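Long-range contact in Cas13d (uncultured Ruminococcus sp, PDB 6IV9), which binds CRISPR RNA and, through two HEPN domains that dictate its maturation and target cleavage, acts as an RNA-guided RNA-cutting effector: residues D810-Y822 and K887-Y899. The protein carries 2 engineered substitutions. Numbering follows the deposited sequence.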
ATOM      1  N   ASP A 810      19.984  25.750  -2.432  1.00 33.31           N
ATOM      2  CA  ASP A 810      19.062  24.970  -3.292  1.00 32.83           C
ATOM      3  C   ASP A 810      17.858  25.832  -3.682  1.00 30.94           C
ATOM      4  O   ASP A 810      17.497  25.799  -4.820  1.00 32.23           O
ATOM      5  CB  ASP A 810      18.739  23.628  -2.642  1.00 32.68           C
ATOM      6  CG  ASP A 810      19.979  22.770  -2.450  1.00 44.10           C
ATOM      7  OD1 ASP A 810      20.861  22.817  -3.321  1.00 46.45           O
ATOM      8  OD2 ASP A 810      20.057  22.067  -1.444  1.00 43.80           O
ATOM      9  N   ILE A 811      17.325  26.629  -2.764  1.00 27.74           N
ATOM     10  CA  ILE A 811      16.152  27.485  -3.087  1.00 29.70           C
ATOM     11  C   ILE A 811      16.525  28.468  -4.202  1.00 36.05           C
ATOM     12  O   ILE A 811      15.727  28.689  -5.089  1.00 32.34           O
ATOM     13  CB  ILE A 811      15.676  28.243  -1.839  1.00 29.41           C
ATOM     14  CG1 ILE A 811      15.000  27.330  -0.819  1.00 32.13           C
ATOM     15  CG2 ILE A 811      14.754  29.369  -2.223  1.00 36.38           C
ATOM     16  CD1 ILE A 811      14.837  27.964   0.520  1.00 38.53           C
ATOM     17  N   ASN A 812      17.715  29.043  -4.102  1.00 37.66           N
ATOM     18  CA  ASN A 812      18.241  30.046  -5.063  1.00 38.55           C
ATOM     19  C   ASN A 812      18.494  29.427  -6.439  1.00 37.48           C
ATOM     20  O   ASN A 812      18.415  30.141  -7.419  1.00 37.33           O
ATOM     21  CB  ASN A 812      19.331  30.890  -4.421  1.00 40.16           C
ATOM     22  CG  ASN A 812      18.722  31.767  -3.354  1.00 50.26           C
ATOM     23  OD1 ASN A 812      17.735  32.446  -3.599  1.00 54.72           O
ATOM     24  ND2 ASN A 812      19.266  31.722  -2.158  1.00 59.30           N
ATOM     25  N   ASN A 813      18.858  28.152  -6.460  1.00 31.23           N
ATOM     26  CA  ASN A 813      19.089  27.370  -7.695  1.00 31.89           C
ATOM     27  C   ASN A 813      17.766  27.124  -8.417  1.00 35.30           C
ATOM     28  O   ASN A 813      17.793  26.831  -9.603  1.00 37.57           O
ATOM     29  CB  ASN A 813      19.851  26.088  -7.386  1.00 34.98           C
ATOM     30  CG  ASN A 813      21.322  26.376  -7.214  1.00 38.02           C
ATOM     31  OD1 ASN A 813      21.781  27.426  -7.620  1.00 38.25           O
ATOM     32  ND2 ASN A 813      22.048  25.473  -6.597  1.00 32.54           N
ATOM     33  N   ALA A 814      16.671  27.164  -7.676  1.00 31.84           N
ATOM     34  CA  ALA A 814      15.323  26.902  -8.205  1.00 34.90           C
ATOM     35  C   ALA A 814      14.587  28.211  -8.470  1.00 38.82           C
ATOM     36  O   ALA A 814      15.163  29.255  -8.273  1.00 40.81           O
ATOM     37  CB  ALA A 814      14.566  26.059  -7.224  1.00 38.48           C
ATOM     38  N   ASP A 815      13.343  28.098  -8.912  1.00 34.29           N
ATOM     39  CA  ASP A 815      12.461  29.252  -9.182  1.00 35.44           C
ATOM     40  C   ASP A 815      11.007  28.793  -9.064  1.00 38.54           C
ATOM     41  O   ASP A 815      10.764  27.610  -8.951  1.00 38.06           O
ATOM     42  CB  ASP A 815      12.833  29.976 -10.472  1.00 38.15           C
ATOM     43  CG  ASP A 815      12.526  29.191 -11.726  1.00 45.00           C
ATOM     44  OD1 ASP A 815      11.646  28.357 -11.688  1.00 45.65           O
ATOM     45  OD2 ASP A 815      13.152  29.455 -12.728  1.00 53.13           O
ATOM     46  N   SER A 816      10.085  29.737  -9.051  1.00 33.84           N
ATOM     47  CA  SER A 816       8.659  29.402  -8.884  1.00 35.94           C
ATOM     48  C   SER A 816       8.160  28.573 -10.061  1.00 37.21           C
ATOM     49  O   SER A 816       7.296  27.761  -9.849  1.00 36.05           O
ATOM     50  CB  SER A 816       7.840  30.627  -8.660  1.00 40.20           C
ATOM     51  OG  SER A 816       7.932  31.497  -9.760  1.00 43.07           O
ATOM     52  N   SER A 817       8.652  28.848 -11.260  1.00 32.87           N
ATOM     53  CA  SER A 817       8.163  28.123 -12.457  1.00 34.79           C
ATOM     54  C   SER A 817       8.560  26.642 -12.461  1.00 31.76           C
ATOM     55  O   SER A 817       7.693  25.823 -12.642  1.00 40.43           O
ATOM     56  CB  SER A 817       8.626  28.817 -13.701  1.00 39.18           C
ATOM     57  OG  SER A 817       8.298  28.060 -14.836  1.00 44.05           O
ATOM     58  N   MET A 818       9.825  26.323 -12.255  1.00 29.29           N
ATOM     59  CA  MET A 818      10.256  24.908 -12.288  1.00 33.38           C
ATOM     60  C   MET A 818       9.610  24.111 -11.141  1.00 34.45           C
ATOM     61  O   MET A 818       9.330  22.958 -11.337  1.00 30.58           O
ATOM     62  CB  MET A 818      11.781  24.766 -12.303  1.00 35.16           C
ATOM     63  CG  MET A 818      12.478  25.177 -11.044  1.00 35.86           C
ATOM     64  SD  MET A 818      14.229  24.810 -11.050  1.00 40.96           S
ATOM     65  CE  MET A 818      14.763  26.032 -12.239  1.00 42.02           C
ATOM     66  N   THR A 819       9.476  24.708  -9.964  1.00 30.12           N
ATOM     67  CA  THR A 819       8.878  23.990  -8.807  1.00 30.68           C
ATOM     68  C   THR A 819       7.399  23.705  -9.068  1.00 30.79           C
ATOM     69  O   THR A 819       6.910  22.692  -8.600  1.00 31.10           O
ATOM     70  CB  THR A 819       9.245  24.659  -7.480  1.00 30.54           C
ATOM     71  OG1 THR A 819       8.722  25.974  -7.524  1.00 31.72           O
ATOM     72  CG2 THR A 819      10.731  24.688  -7.229  1.00 30.83           C
ATOM     73  N   ARG A 820       6.706  24.632  -9.719  1.00 29.85           N
ATOM     74  CA  ARG A 820       5.281  24.417 -10.066  1.00 31.71           C
ATOM     75  C   ARG A 820       5.175  23.254 -11.057  1.00 31.17           C
ATOM     76  O   ARG A 820       4.276  22.465 -10.915  1.00 29.29           O
ATOM     77  CB  ARG A 820       4.635  25.684 -10.625  1.00 35.13           C
ATOM     78  CG  ARG A 820       3.176  25.501 -10.998  1.00 41.52           C
ATOM     79  CD  ARG A 820       2.326  26.751 -10.912  1.00 48.55           C
ATOM     80  NE  ARG A 820       2.921  27.827 -11.675  1.00 53.68           N
ATOM     81  CZ  ARG A 820       3.699  28.775 -11.177  1.00 53.91           C
ATOM     82  NH1 ARG A 820       3.588  29.147  -9.917  1.00 50.91           N
ATOM     83  NH2 ARG A 820       4.579  29.369 -11.952  1.00 55.01           N
ATOM     84  N   LYS A 821       6.068  23.195 -12.037  1.00 30.06           N
ATOM     85  CA  LYS A 821       6.044  22.095 -13.030  1.00 32.58           C
ATOM     86  C   LYS A 821       6.305  20.765 -12.327  1.00 27.25           C
ATOM     87  O   LYS A 821       5.664  19.800 -12.659  1.00 28.95           O
ATOM     88  CB  LYS A 821       7.073  22.318 -14.137  1.00 35.09           C
ATOM     89  CG  LYS A 821       6.766  23.496 -15.043  1.00 52.70           C
ATOM     90  CD  LYS A 821       7.521  23.486 -16.348  1.00 58.13           C
ATOM     91  CE  LYS A 821       7.058  24.560 -17.307  1.00 65.47           C
ATOM     92  NZ  LYS A 821       7.713  24.423 -18.627  1.00 69.74           N
ATOM     93  N   TYR A 822       7.241  20.763 -11.391  1.00 28.64           N
ATOM     94  CA  TYR A 822       7.593  19.539 -10.634  1.00 27.31           C
ATOM     95  C   TYR A 822       6.364  19.045  -9.867  1.00 25.33           C
ATOM     96  O   TYR A 822       6.028  17.898  -9.955  1.00 24.09           O
ATOM     97  CB  TYR A 822       8.670  19.924  -9.630  1.00 27.33           C
ATOM     98  CG  TYR A 822       9.415  18.822  -8.933  1.00 24.43           C
ATOM     99  CD1 TYR A 822       9.787  17.666  -9.579  1.00 26.35           C
ATOM    100  CD2 TYR A 822       9.801  18.980  -7.621  1.00 25.14           C
ATOM    101  CE1 TYR A 822      10.493  16.675  -8.919  1.00 27.20           C
ATOM    102  CE2 TYR A 822      10.510  18.010  -6.948  1.00 25.28           C
ATOM    103  CZ  TYR A 822      10.869  16.853  -7.601  1.00 25.97           C
ATOM    104  OH  TYR A 822      11.574  15.910  -6.936  1.00 25.77           O
ATOM    105  N   LYS A 887      22.391  15.936 -10.119  1.00 29.43           N
ATOM    106  CA  LYS A 887      22.171  15.888  -8.655  1.00 31.90           C
ATOM    107  C   LYS A 887      21.741  17.247  -8.110  1.00 35.87           C
ATOM    108  O   LYS A 887      20.835  17.282  -7.329  1.00 28.06           O
ATOM    109  CB  LYS A 887      23.407  15.327  -7.962  1.00 33.42           C
ATOM    110  CG  LYS A 887      23.663  13.869  -8.271  1.00 37.04           C
ATOM    111  CD  LYS A 887      24.719  13.225  -7.438  1.00 41.97           C
ATOM    112  CE  LYS A 887      24.973  11.801  -7.870  1.00 45.12           C
ATOM    113  NZ  LYS A 887      25.891  11.088  -6.956  1.00 51.38           N
ATOM    114  N   ASP A 888      22.366  18.321  -8.564  1.00 32.17           N
ATOM    115  CA  ASP A 888      22.020  19.684  -8.096  1.00 33.16           C
ATOM    116  C   ASP A 888      20.592  20.050  -8.484  1.00 26.81           C
ATOM    117  O   ASP A 888      20.022  20.866  -7.811  1.00 29.95           O
ATOM    118  CB  ASP A 888      23.020  20.714  -8.598  1.00 33.78           C
ATOM    119  CG  ASP A 888      24.283  20.743  -7.775  1.00 42.57           C
ATOM    120  OD1 ASP A 888      24.425  19.906  -6.882  1.00 44.50           O
ATOM    121  OD2 ASP A 888      25.104  21.602  -8.048  1.00 50.49           O
ATOM    122  N   PHE A 889      20.136  19.574  -9.631  1.00 27.20           N
ATOM    123  CA  PHE A 889      18.777  19.857 -10.147  1.00 28.09           C
ATOM    124  C   PHE A 889      17.731  19.213  -9.230  1.00 25.62           C
ATOM    125  O   PHE A 889      16.706  19.780  -9.009  1.00 26.44           O
ATOM    126  CB  PHE A 889      18.709  19.435 -11.612  1.00 27.47           C
ATOM    127  CG  PHE A 889      17.587  20.007 -12.428  1.00 26.76           C
ATOM    128  CD1 PHE A 889      16.724  20.944 -11.908  1.00 27.73           C
ATOM    129  CD2 PHE A 889      17.392  19.590 -13.728  1.00 28.55           C
ATOM    130  CE1 PHE A 889      15.694  21.450 -12.677  1.00 31.16           C
ATOM    131  CE2 PHE A 889      16.355  20.090 -14.487  1.00 27.37           C
ATOM    132  CZ  PHE A 889      15.505  21.014 -13.958  1.00 29.09           C
ATOM    133  N   VAL A 890      18.023  18.013  -8.742  1.00 29.43           N
ATOM    134  CA  VAL A 890      17.095  17.320  -7.806  1.00 27.21           C
ATOM    135  C   VAL A 890      16.983  18.173  -6.541  1.00 25.25           C
ATOM    136  O   VAL A 890      15.901  18.420  -6.110  1.00 26.64           O
ATOM    137  CB  VAL A 890      17.617  15.910  -7.465  1.00 29.35           C
ATOM    138  CG1 VAL A 890      16.780  15.252  -6.393  1.00 30.56           C
ATOM    139  CG2 VAL A 890      17.713  15.020  -8.681  1.00 26.80           C
ATOM    140  N   LYS A 891      18.108  18.633  -6.013  1.00 26.45           N
ATOM    141  CA  LYS A 891      18.101  19.450  -4.775  1.00 29.18           C
ATOM    142  C   LYS A 891      17.326  20.750  -4.990  1.00 28.56           C
ATOM    143  O   LYS A 891      16.601  21.131  -4.118  1.00 27.96           O
ATOM    144  CB  LYS A 891      19.533  19.689  -4.306  1.00 30.19           C
ATOM    145  CG  LYS A 891      20.339  18.422  -4.114  1.00 35.99           C
ATOM    146  CD  LYS A 891      21.483  18.569  -3.172  1.00 43.48           C
ATOM    147  CE  LYS A 891      22.643  19.336  -3.755  1.00 55.58           C
ATOM    148  NZ  LYS A 891      23.645  19.704  -2.728  1.00 54.38           N
ATOM    149  N   ALA A 892      17.517  21.402  -6.129  1.00 29.27           N
ATOM    150  CA  ALA A 892      16.796  22.654  -6.420  1.00 27.79           C
ATOM    151  C   ALA A 892      15.296  22.372  -6.508  1.00 26.61           C
ATOM    152  O   ALA A 892      14.522  23.082  -5.910  1.00 26.53           O
ATOM    153  CB  ALA A 892      17.306  23.206  -7.717  1.00 31.16           C
ATOM    154  N   LEU A 893      14.927  21.318  -7.215  1.00 26.92           N
ATOM    155  CA  LEU A 893      13.502  20.951  -7.388  1.00 24.85           C
ATOM    156  C   LEU A 893      12.858  20.597  -6.041  1.00 23.84           C
ATOM    157  O   LEU A 893      11.714  20.883  -5.867  1.00 24.35           O
ATOM    158  CB  LEU A 893      13.405  19.812  -8.394  1.00 26.03           C
ATOM    159  CG  LEU A 893      13.644  20.222  -9.841  1.00 27.23           C
ATOM    160  CD1 LEU A 893      13.717  19.008 -10.740  1.00 27.50           C
ATOM    161  CD2 LEU A 893      12.587  21.197 -10.315  1.00 30.28           C
ATOM    162  N   ASN A 894      13.623  19.991  -5.147  1.00 23.77           N
ATOM    163  CA  ASN A 894      13.154  19.519  -3.820  1.00 25.56           C
ATOM    164  C   ASN A 894      13.253  20.620  -2.763  1.00 25.98           C
ATOM    165  O   ASN A 894      12.809  20.400  -1.674  1.00 26.49           O
ATOM    166  CB  ASN A 894      13.979  18.328  -3.349  1.00 24.62           C
ATOM    167  CG  ASN A 894      13.596  17.031  -4.021  1.00 23.25           C
ATOM    168  OD1 ASN A 894      12.542  16.931  -4.610  1.00 25.72           O
ATOM    169  ND2 ASN A 894      14.440  16.035  -3.890  1.00 24.73           N
ATOM    170  N   SER A 895      13.693  21.818  -3.143  1.00 28.05           N
ATOM    171  CA  SER A 895      13.925  22.940  -2.194  1.00 25.87           C
ATOM    172  C   SER A 895      12.644  23.307  -1.435  1.00 27.34           C
ATOM    173  O   SER A 895      12.738  23.656  -0.292  1.00 30.29           O
ATOM    174  CB  SER A 895      14.601  24.125  -2.831  1.00 27.21           C
ATOM    175  OG  SER A 895      13.820  24.682  -3.846  1.00 30.15           O
ATOM    176  N   PRO A 896      11.436  23.186  -2.007  1.00 29.11           N
ATOM    177  CA  PRO A 896      10.210  23.461  -1.269  1.00 25.78           C
ATOM    178  C   PRO A 896      10.028  22.550  -0.038  1.00 26.03           C
ATOM    179  O   PRO A 896       9.342  22.921   0.842  1.00 26.66           O
ATOM    180  CB  PRO A 896       9.115  23.176  -2.302  1.00 28.31           C
ATOM    181  CG  PRO A 896       9.774  23.436  -3.612  1.00 28.76           C
ATOM    182  CD  PRO A 896      11.187  22.957  -3.411  1.00 28.25           C
ATOM    183  N   PHE A 897      10.635  21.366  -0.070  1.00 23.44           N
ATOM    184  CA  PHE A 897      10.541  20.336   0.993  1.00 24.45           C
ATOM    185  C   PHE A 897      11.669  20.508   2.002  1.00 26.50           C
ATOM    186  O   PHE A 897      11.699  19.798   2.957  1.00 24.64           O
ATOM    187  CB  PHE A 897      10.633  18.942   0.379  1.00 23.83           C
ATOM    188  CG  PHE A 897       9.743  18.737  -0.814  1.00 24.00           C
ATOM    189  CD1 PHE A 897       8.469  19.268  -0.837  1.00 24.97           C
ATOM    190  CD2 PHE A 897      10.182  18.036  -1.918  1.00 26.72           C
ATOM    191  CE1 PHE A 897       7.648  19.091  -1.934  1.00 25.34           C
ATOM    192  CE2 PHE A 897       9.362  17.858  -3.014  1.00 24.82           C
ATOM    193  CZ  PHE A 897       8.101  18.385  -3.015  1.00 26.42           C
ATOM    194  N   GLY A 898      12.487  21.531   1.804  1.00 25.62           N
ATOM    195  CA  GLY A 898      13.682  21.793   2.619  1.00 27.20           C
ATOM    196  C   GLY A 898      13.391  21.987   4.094  1.00 27.19           C
ATOM    197  O   GLY A 898      14.230  21.659   4.883  1.00 28.71           O
ATOM    198  N   TYR A 899      12.213  22.483   4.433  1.00 25.55           N
ATOM    199  CA  TYR A 899      11.837  22.744   5.842  1.00 28.86           C
ATOM    200  C   TYR A 899      11.810  21.445   6.658  1.00 26.34           C
ATOM    201  O   TYR A 899      11.885  21.538   7.856  1.00 27.91           O
ATOM    202  CB  TYR A 899      10.539  23.537   5.901  1.00 28.14           C
ATOM    203  CG  TYR A 899       9.357  22.699   5.529  1.00 24.40           C
ATOM    204  CD1 TYR A 899       9.024  22.488   4.209  1.00 24.20           C
ATOM    205  CD2 TYR A 899       8.610  22.073   6.501  1.00 22.31           C
ATOM    206  CE1 TYR A 899       7.949  21.695   3.867  1.00 24.03           C
ATOM    207  CE2 TYR A 899       7.533  21.279   6.181  1.00 22.71           C
ATOM    208  CZ  TYR A 899       7.213  21.079   4.857  1.00 26.73           C
ATOM    209  OH  TYR A 899       6.168  20.295   4.536  1.00 24.19           O
TER
HETATM  210  O   HOH W   1      20.740  23.015  -6.106  1.00 33.44           O
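The Y822 ring is engaged on a face and at its hydroxyl by two consecutive residues, L893 and N894. L893 CB sits over the face, 3.8 Å from the Y822 ring centroid and 16° off the normal, which meets the geometry of a CH-pi contact. Y822 OH donates to N894 OD1 at 2.7 Å, tilted 27° from the amide's carbonyl plane, while N894 ND2 is hydrogen-bonded to S908 OG. With CG anti to the backbone N (chi1 -167°), the Y822 ring is carried across to L893 and N894. A phenylalanine in its place would probably keep the L893 packing but leave N894 OD1 without this hydroxyl donor in a buried setting. Helices 801-813 and 816-827, probably part of a HEPN domain, are joined by a turn at A814-D815; D815, N-cap of the second, accepts through OD1 from M818 N at 2.8 Å. Segments 816-822 and 887-893 cross at nearly a right angle. One helical turn before Y822, M818 SD makes a Met-aromatic contact at the F889 edge, 4.0 Å from F889 CE1. A892 lies against helix 801-813, its CA 3.6 Å from D810 O in a CA-H...O contact. A892 O accepts from both S895 N and S895 OG, and a water links D810 OD1, N813 ND2 and D888 O, while N813 OD1 is hydrogen-bonded to K874 NZ.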